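Local structure of alpha-1,6-mannanase (Bacteroides thetaiotaomicron, 4V1S) at residues A[55-60]-A[67-72]; A[77-82]-A[372-377]. The protein is a glycoside hydrolase of family GH76, probably hydrolysing alpha-1,6-mannosidic linkages of mannans within polysaccharide utilisation in a gut bacterium. All coordinates share one frame; numbering follows the deposited sequence. Where two conformers were deposited one is given.

Contact 1: residues A[55-60]-A[67-72]; sequences SVIDKD and HSYYEN
D58 and Y69 are brought together by matching first torsions: in each, CG stands anti to the carbonyl carbon and beside the backbone N (chi1 -78° in D58, -69° in Y69). The aspartate leans off the flank of helix 46-61, while the tyrosine reaches from the loop that follows the helix, so that the two ends meet although neither CB points straight at the other segment. Y69 OH donates to D58 OD1 at 2.7 Å. The oxygen is met on its syn side, with the donor lifted 29° from the carboxylate plane, and it lies at the ring edge near the ring plane. As a consequence of this bond OD1 sits off the CE2 side of the hydroxyl, 3.2 Å from Y69 CE2.

I57, the residue before D58 on the helix, supplies the apolar half. Its CG2 branch approaches Y69 CE2 at 4.0 Å, obliquely to the ring, and the two side chains cross at about a right angle. I57 also touches L374, S377 and T378 of helix 374-394. The Y69 ring, in turn, packs on L374 and on N84, L87 and Y91 of helix 81-97, which places it where three helices and a connecting loop converge.

A buried aromatic ring thus has its hydroxyl bound to a partly exposed carboxylate on the helix surface. The bond, with I57 against the ring, is likely to limit sliding of the tyrosine along the helix, and its carboxylate acceptor would be expected to polarise the phenol.

Contact 2: residues A[77-82]-A[372-377]; sequences QVSFIW and YDLRFS
CD of R375 lies over one face of the W82 indole, toward the rim of its six-membered ring, while the guanidinium turns an edge to the ring rather than stacking flat on it. The CH-pi contact so formed puts CD of R375 3.9 Å from the centroid of the W82 six-membered ring. Beyond CD the guanidinium plane stands 66° from the ring plane, with W82 CZ3 at the guanidinium edge. The arginine reaches this place because CG takes the position between the backbone N and the carbonyl carbon (chi1 55°) and the chain then runs extended to NE.

D373 fixes the rotation of the guanidinium. In a side-on grip, NE of R375 binds OD1 of D373 at 3.1 Å, almost in the guanidinium plane, and NH2 of R375 reaches the syn lone pair of D373 OD2 at 3.0 Å. OD1 has a second donor, the backbone N of R375, received on its anti lone pair; D373 is thereby the N-cap of helix 374-394 as well as the salt-bridge partner. R375 also makes a cation-pi contact with Y314, which meets the W82 ring too. Shortening R375 to an alanine would remove the guanidinium, and the D373 carboxylate would probably be left without its charged mate and the indole without the CD packed on its face.

Earlier along both segments, CD2 of L374 rests on CB of S79 at 3.6 Å; the hydroxyl of S79 is engaged by Y69 O and N84 ND2. The contact joins the N-terminal ends of helices 81-97 and 374-394, an early helix and the last one, as expected for a helical barrel closing on itself, consistent with the (alpha/alpha)6 barrel of GH76 enzymes.

The centres of contacts 1 and 2 lie about 8 Å apart, and backbone atoms join them directly. Y69 O is 2.7 Å from S79 N, and E71 O is 2.9 Å from L374 N; both are probable hydrogen bonds, so the loop 67-72 runs between segments 77-82 and 372-377 and binds each. The centre of contact 1 sits farther out, about 19 Å from the centre of the chain, against about 14 Å for that of contact 2. A bound glycerol, probably from the crystallisation liquor, lies about 4 Å from the W82 side chain, and W147 meets that indole edge-to-face; contact 2 may therefore border a pocket.

Contact 1: residues A[55-60]-A[67-72]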
loop_
_atom_site.group_PDB
_atom_site.type_symbol
_atom_site.label_atom_id
_atom_site.label_comp_id
_atom_site.label_asym_id
_atom_site.label_seq_id
_atom_site.Cartn_x
_atom_site.Cartn_y
_atom_site.Cartn_z
ATOM N N SER A 55 -14.929 -9.787 9.373
ATOM C CA SER A 55 -15.518 -10.964 9.986
ATOM C C SER A 55 -15.320 -12.176 9.077
ATOM O O SER A 55 -14.989 -13.276 9.538
ATOM C CB SER A 55 -17.003 -10.735 10.269
ATOM O OG SER A 55 -17.569 -11.880 10.836
ATOM N N VAL A 56 -15.500 -11.974 7.778
ATOM C CA VAL A 56 -15.322 -13.091 6.838
ATOM C C VAL A 56 -13.868 -13.493 6.693
ATOM O O VAL A 56 -13.536 -14.674 6.692
ATOM C CB VAL A 56 -15.965 -12.806 5.483
ATOM C CG1 VAL A 56 -15.776 -13.968 4.521
ATOM C CG2 VAL A 56 -17.483 -12.633 5.680
ATOM N N ILE A 57 -12.993 -12.509 6.601
ATOM C CA ILE A 57 -11.539 -12.781 6.614
ATOM C C ILE A 57 -11.134 -13.597 7.837
ATOM O O ILE A 57 -10.377 -14.549 7.722
ATOM C CB ILE A 57 -10.720 -11.481 6.585
ATOM C CG1 ILE A 57 -10.915 -10.736 5.264
ATOM C CG2 ILE A 57 -9.234 -11.732 6.791
ATOM C CD1 ILE A 57 -10.603 -9.256 5.369
ATOM N N ASP A 58 -11.622 -13.208 9.021
ATOM C CA ASP A 58 -11.269 -13.939 10.246
ATOM C C ASP A 58 -11.785 -15.359 10.203
ATOM O O ASP A 58 -11.046 -16.277 10.518
ATOM C CB ASP A 58 -11.756 -13.217 11.503
ATOM C CG ASP A 58 -10.871 -12.039 11.896
ATOM O OD1 ASP A 58 -9.815 -11.800 11.237
ATOM O OD2 ASP A 58 -11.257 -11.348 12.874
ATOM N N LYS A 59 -13.035 -15.537 9.781
ATOM C CA LYS A 59 -13.620 -16.856 9.696
ATOM C C LYS A 59 -12.783 -17.747 8.762
ATOM O O LYS A 59 -12.432 -18.877 9.093
ATOM C CB LYS A 59 -15.080 -16.724 9.228
ATOM C CG LYS A 59 -15.914 -17.937 9.537
ATOM C CD LYS A 59 -17.386 -17.685 9.214
ATOM C CE LYS A 59 -17.528 -17.090 7.812
ATOM N NZ LYS A 59 -18.786 -17.467 7.098
ATOM N N ASP A 60 -12.445 -17.219 7.597
ATOM C CA ASP A 60 -11.802 -18.025 6.549
ATOM C C ASP A 60 -10.317 -18.238 6.791
ATOM O O ASP A 60 -9.809 -19.328 6.514
ATOM C CB ASP A 60 -11.934 -17.353 5.169
ATOM C CG ASP A 60 -13.336 -17.416 4.599
ATOM O OD1 ASP A 60 -14.148 -18.284 5.014
ATOM O OD2 ASP A 60 -13.604 -16.585 3.690
ATOM N N HIS A 67 -3.301 -14.450 16.436
ATOM C CA HIS A 67 -3.601 -13.242 15.645
ATOM C C HIS A 67 -2.863 -13.227 14.313
ATOM O O HIS A 67 -2.535 -12.153 13.771
ATOM C CB HIS A 67 -3.283 -11.975 16.447
ATOM C CG HIS A 67 -4.111 -11.828 17.687
ATOM N ND1 HIS A 67 -5.449 -11.497 17.661
ATOM C CD2 HIS A 67 -3.782 -11.975 18.988
ATOM C CE1 HIS A 67 -5.912 -11.459 18.896
ATOM N NE2 HIS A 67 -4.920 -11.744 19.723
ATOM N N SER A 68 -2.637 -14.427 13.786
ATOM C CA SER A 68 -1.958 -14.638 12.504
ATOM C C SER A 68 -2.979 -15.204 11.520
ATOM O O SER A 68 -4.085 -15.625 11.909
ATOM C CB SER A 68 -0.794 -15.638 12.659
ATOM O OG SER A 68 0.161 -15.171 13.599
ATOM N N TYR A 69 -2.609 -15.150 10.237
ATOM C CA TYR A 69 -3.493 -15.518 9.132
ATOM C C TYR A 69 -2.817 -16.489 8.209
ATOM O O TYR A 69 -1.607 -16.378 7.950
ATOM C CB TYR A 69 -3.904 -14.250 8.354
ATOM C CG TYR A 69 -4.817 -13.394 9.202
ATOM C CD1 TYR A 69 -4.292 -12.520 10.148
ATOM C CD2 TYR A 69 -6.217 -13.495 9.101
ATOM C CE1 TYR A 69 -5.111 -11.801 11.000
ATOM C CE2 TYR A 69 -7.054 -12.766 9.943
ATOM C CZ TYR A 69 -6.487 -11.913 10.889
ATOM O OH TYR A 69 -7.276 -11.189 11.741
ATOM N N TYR A 70 -3.625 -17.408 7.687
ATOM C CA TYR A 70 -3.220 -18.274 6.592
ATOM C C TYR A 70 -3.143 -17.495 5.289
ATOM O O TYR A 70 -3.820 -16.500 5.124
ATOM C CB TYR A 70 -4.227 -19.398 6.383
ATOM C CG TYR A 70 -4.359 -20.421 7.487
ATOM C CD1 TYR A 70 -3.317 -21.263 7.808
ATOM C CD2 TYR A 70 -5.553 -20.573 8.167
ATOM C CE1 TYR A 70 -3.462 -22.237 8.778
ATOM C CE2 TYR A 70 -5.704 -21.540 9.137
ATOM C CZ TYR A 70 -4.646 -22.361 9.454
ATOM O OH TYR A 70 -4.796 -23.348 10.418
ATOM N N GLU A 71 -2.320 -17.980 4.353
ATOM C CA GLU A 71 -2.208 -17.335 3.045
ATOM C C GLU A 71 -3.457 -17.462 2.194
ATOM O O GLU A 71 -3.826 -16.527 1.492
ATOM C CB GLU A 71 -1.020 -17.885 2.254
ATOM C CG GLU A 71 -0.783 -17.227 0.891
ATOM C CD GLU A 71 -0.582 -15.707 0.930
ATOM O OE1 GLU A 71 -0.277 -15.163 1.999
ATOM O OE2 GLU A 71 -0.765 -15.029 -0.115
ATOM N N ASN A 72 -4.081 -18.639 2.193
ATOM C CA ASN A 72 -5.134 -18.900 1.221
ATOM C C ASN A 72 -6.114 -19.960 1.732
ATOM O O ASN A 72 -5.969 -20.492 2.846
ATOM C CB ASN A 72 -4.529 -19.267 -0.137
ATOM C CG ASN A 72 -3.741 -20.560 -0.098
ATOM O OD1 ASN A 72 -4.094 -21.504 0.617
ATOM N ND2 ASN A 72 -2.674 -20.607 -0.856
#

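Contact 2: residues A[77-82]-A[372-377]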
loop_
_atom_site.group_PDB
_atom_site.type_symbol
_atom_site.label_atom_id
_atom_site.label_comp_id
_atom_site.label_asym_id
_atom_site.label_seq_id
_atom_site.Cartn_x
_atom_site.Cartn_y
_atom_site.Cartn_z
ATOM N N GLN A 77 -0.314 -22.838 5.012
ATOM C CA GLN A 77 0.876 -22.042 5.247
ATOM C C GLN A 77 0.444 -20.743 5.887
ATOM O O GLN A 77 -0.614 -20.198 5.539
ATOM C CB GLN A 77 1.561 -21.693 3.912
ATOM N N VAL A 78 1.285 -20.225 6.785
ATOM C CA VAL A 78 1.106 -18.891 7.305
ATOM C C VAL A 78 1.209 -17.905 6.129
ATOM O O VAL A 78 2.002 -18.106 5.195
ATOM C CB VAL A 78 2.156 -18.533 8.384
ATOM C CG1 VAL A 78 1.803 -17.201 9.039
ATOM C CG2 VAL A 78 2.270 -19.610 9.460
ATOM N N SER A 79 0.413 -16.848 6.186
ATOM C CA SER A 79 0.404 -15.819 5.150
ATOM C C SER A 79 1.739 -15.112 4.971
ATOM O O SER A 79 2.504 -14.883 5.923
ATOM C CB SER A 79 -0.649 -14.774 5.478
ATOM O OG SER A 79 -0.436 -14.176 6.757
ATOM N N PHE A 80 2.022 -14.766 3.721
ATOM C CA PHE A 80 3.055 -13.806 3.425
ATOM C C PHE A 80 2.685 -12.475 4.057
ATOM O O PHE A 80 1.533 -12.217 4.380
ATOM C CB PHE A 80 3.222 -13.638 1.927
ATOM C CG PHE A 80 3.705 -14.882 1.223
ATOM C CD1 PHE A 80 5.001 -15.323 1.381
ATOM C CD2 PHE A 80 2.864 -15.598 0.383
ATOM C CE1 PHE A 80 5.454 -16.463 0.759
ATOM C CE2 PHE A 80 3.319 -16.731 -0.267
ATOM C CZ PHE A 80 4.621 -17.158 -0.077
ATOM N N ILE A 81 3.685 -11.630 4.255
ATOM C CA ILE A 81 3.469 -10.398 4.992
ATOM C C ILE A 81 2.423 -9.482 4.314
ATOM O O ILE A 81 1.641 -8.778 5.002
ATOM C CB ILE A 81 4.814 -9.680 5.263
ATOM C CG1 ILE A 81 4.660 -8.641 6.356
ATOM C CG2 ILE A 81 5.388 -9.053 3.995
ATOM C CD1 ILE A 81 5.981 -8.038 6.791
ATOM N N TRP A 82 2.390 -9.500 2.978
ATOM C CA TRP A 82 1.619 -8.471 2.227
ATOM C C TRP A 82 0.155 -8.339 2.693
ATOM O O TRP A 82 -0.315 -7.253 2.955
ATOM C CB TRP A 82 1.672 -8.819 0.734
ATOM C CG TRP A 82 1.249 -7.751 -0.191
ATOM C CD1 TRP A 82 0.675 -6.559 0.101
ATOM C CD2 TRP A 82 1.323 -7.832 -1.604
ATOM N NE1 TRP A 82 0.421 -5.854 -1.063
ATOM C CE2 TRP A 82 0.803 -6.624 -2.127
ATOM C CE3 TRP A 82 1.769 -8.816 -2.490
ATOM C CZ2 TRP A 82 0.721 -6.381 -3.482
ATOM C CZ3 TRP A 82 1.728 -8.547 -3.846
ATOM C CH2 TRP A 82 1.185 -7.356 -4.327
ATOM N N TYR A 372 -8.916 -18.101 -2.973
ATOM C CA TYR A 372 -8.666 -16.739 -2.513
ATOM C C TYR A 372 -7.397 -16.699 -1.679
ATOM O O TYR A 372 -7.052 -17.682 -1.028
ATOM C CB TYR A 372 -9.858 -16.209 -1.692
ATOM C CG TYR A 372 -10.338 -17.149 -0.613
ATOM C CD1 TYR A 372 -9.738 -17.178 0.643
ATOM C CD2 TYR A 372 -11.394 -18.035 -0.851
ATOM C CE1 TYR A 372 -10.175 -18.054 1.633
ATOM C CE2 TYR A 372 -11.828 -18.908 0.135
ATOM C CZ TYR A 372 -11.212 -18.914 1.374
ATOM O OH TYR A 372 -11.651 -19.791 2.364
ATOM N N ASP A 373 -6.696 -15.561 -1.709
ATOM C CA ASP A 373 -5.614 -15.323 -0.743
ATOM C C ASP A 373 -5.929 -14.104 0.119
ATOM O O ASP A 373 -6.860 -13.330 -0.167
ATOM C CB ASP A 373 -4.170 -15.398 -1.347
ATOM C CG ASP A 373 -3.788 -14.251 -2.206
ATOM O OD1 ASP A 373 -3.920 -13.082 -1.743
ATOM O OD2 ASP A 373 -3.230 -14.539 -3.324
ATOM N N LEU A 374 -5.180 -13.988 1.198
ATOM C CA LEU A 374 -5.409 -12.980 2.209
ATOM C C LEU A 374 -5.488 -11.565 1.641
ATOM O O LEU A 374 -6.252 -10.771 2.131
ATOM C CB LEU A 374 -4.297 -13.054 3.252
ATOM C CG LEU A 374 -4.424 -12.122 4.479
ATOM C CD1 LEU A 374 -5.709 -12.422 5.246
ATOM C CD2 LEU A 374 -3.182 -12.280 5.350
ATOM N N ARG A 375 -4.689 -11.241 0.628
ATOM C CA ARG A 375 -4.720 -9.863 0.175
ATOM C C ARG A 375 -6.001 -9.464 -0.499
ATOM O O ARG A 375 -6.319 -8.253 -0.526
ATOM C CB ARG A 375 -3.478 -9.360 -0.559
ATOM C CG ARG A 375 -3.119 -10.154 -1.689
ATOM C CD ARG A 375 -1.638 -10.106 -2.112
ATOM N NE ARG A 375 -1.841 -11.187 -3.049
ATOM C CZ ARG A 375 -1.294 -11.391 -4.214
ATOM N NH1 ARG A 375 -0.334 -10.618 -4.684
ATOM N NH2 ARG A 375 -1.738 -12.448 -4.906
ATOM N N PHE A 376 -6.755 -10.430 -1.043
ATOM C CA PHE A 376 -7.898 -10.047 -1.872
ATOM C C PHE A 376 -8.984 -9.324 -1.039
ATOM O O PHE A 376 -9.580 -8.335 -1.480
ATOM C CB PHE A 376 -8.546 -11.236 -2.579
ATOM C CG PHE A 376 -7.646 -12.045 -3.496
ATOM C CD1 PHE A 376 -6.334 -11.680 -3.809
ATOM C CD2 PHE A 376 -8.171 -13.210 -4.087
ATOM C CE1 PHE A 376 -5.559 -12.466 -4.637
ATOM C CE2 PHE A 376 -7.396 -13.997 -4.925
ATOM C CZ PHE A 376 -6.080 -13.630 -5.202
ATOM N N SER A 377 -9.290 -9.848 0.147
ATOM C CA SER A 377 -10.345 -9.254 0.953
ATOM C C SER A 377 -9.791 -8.197 1.891
ATOM O O SER A 377 -10.509 -7.266 2.240
ATOM C CB SER A 377 -11.133 -10.290 1.746
ATOM O OG SER A 377 -11.969 -11.043 0.879
#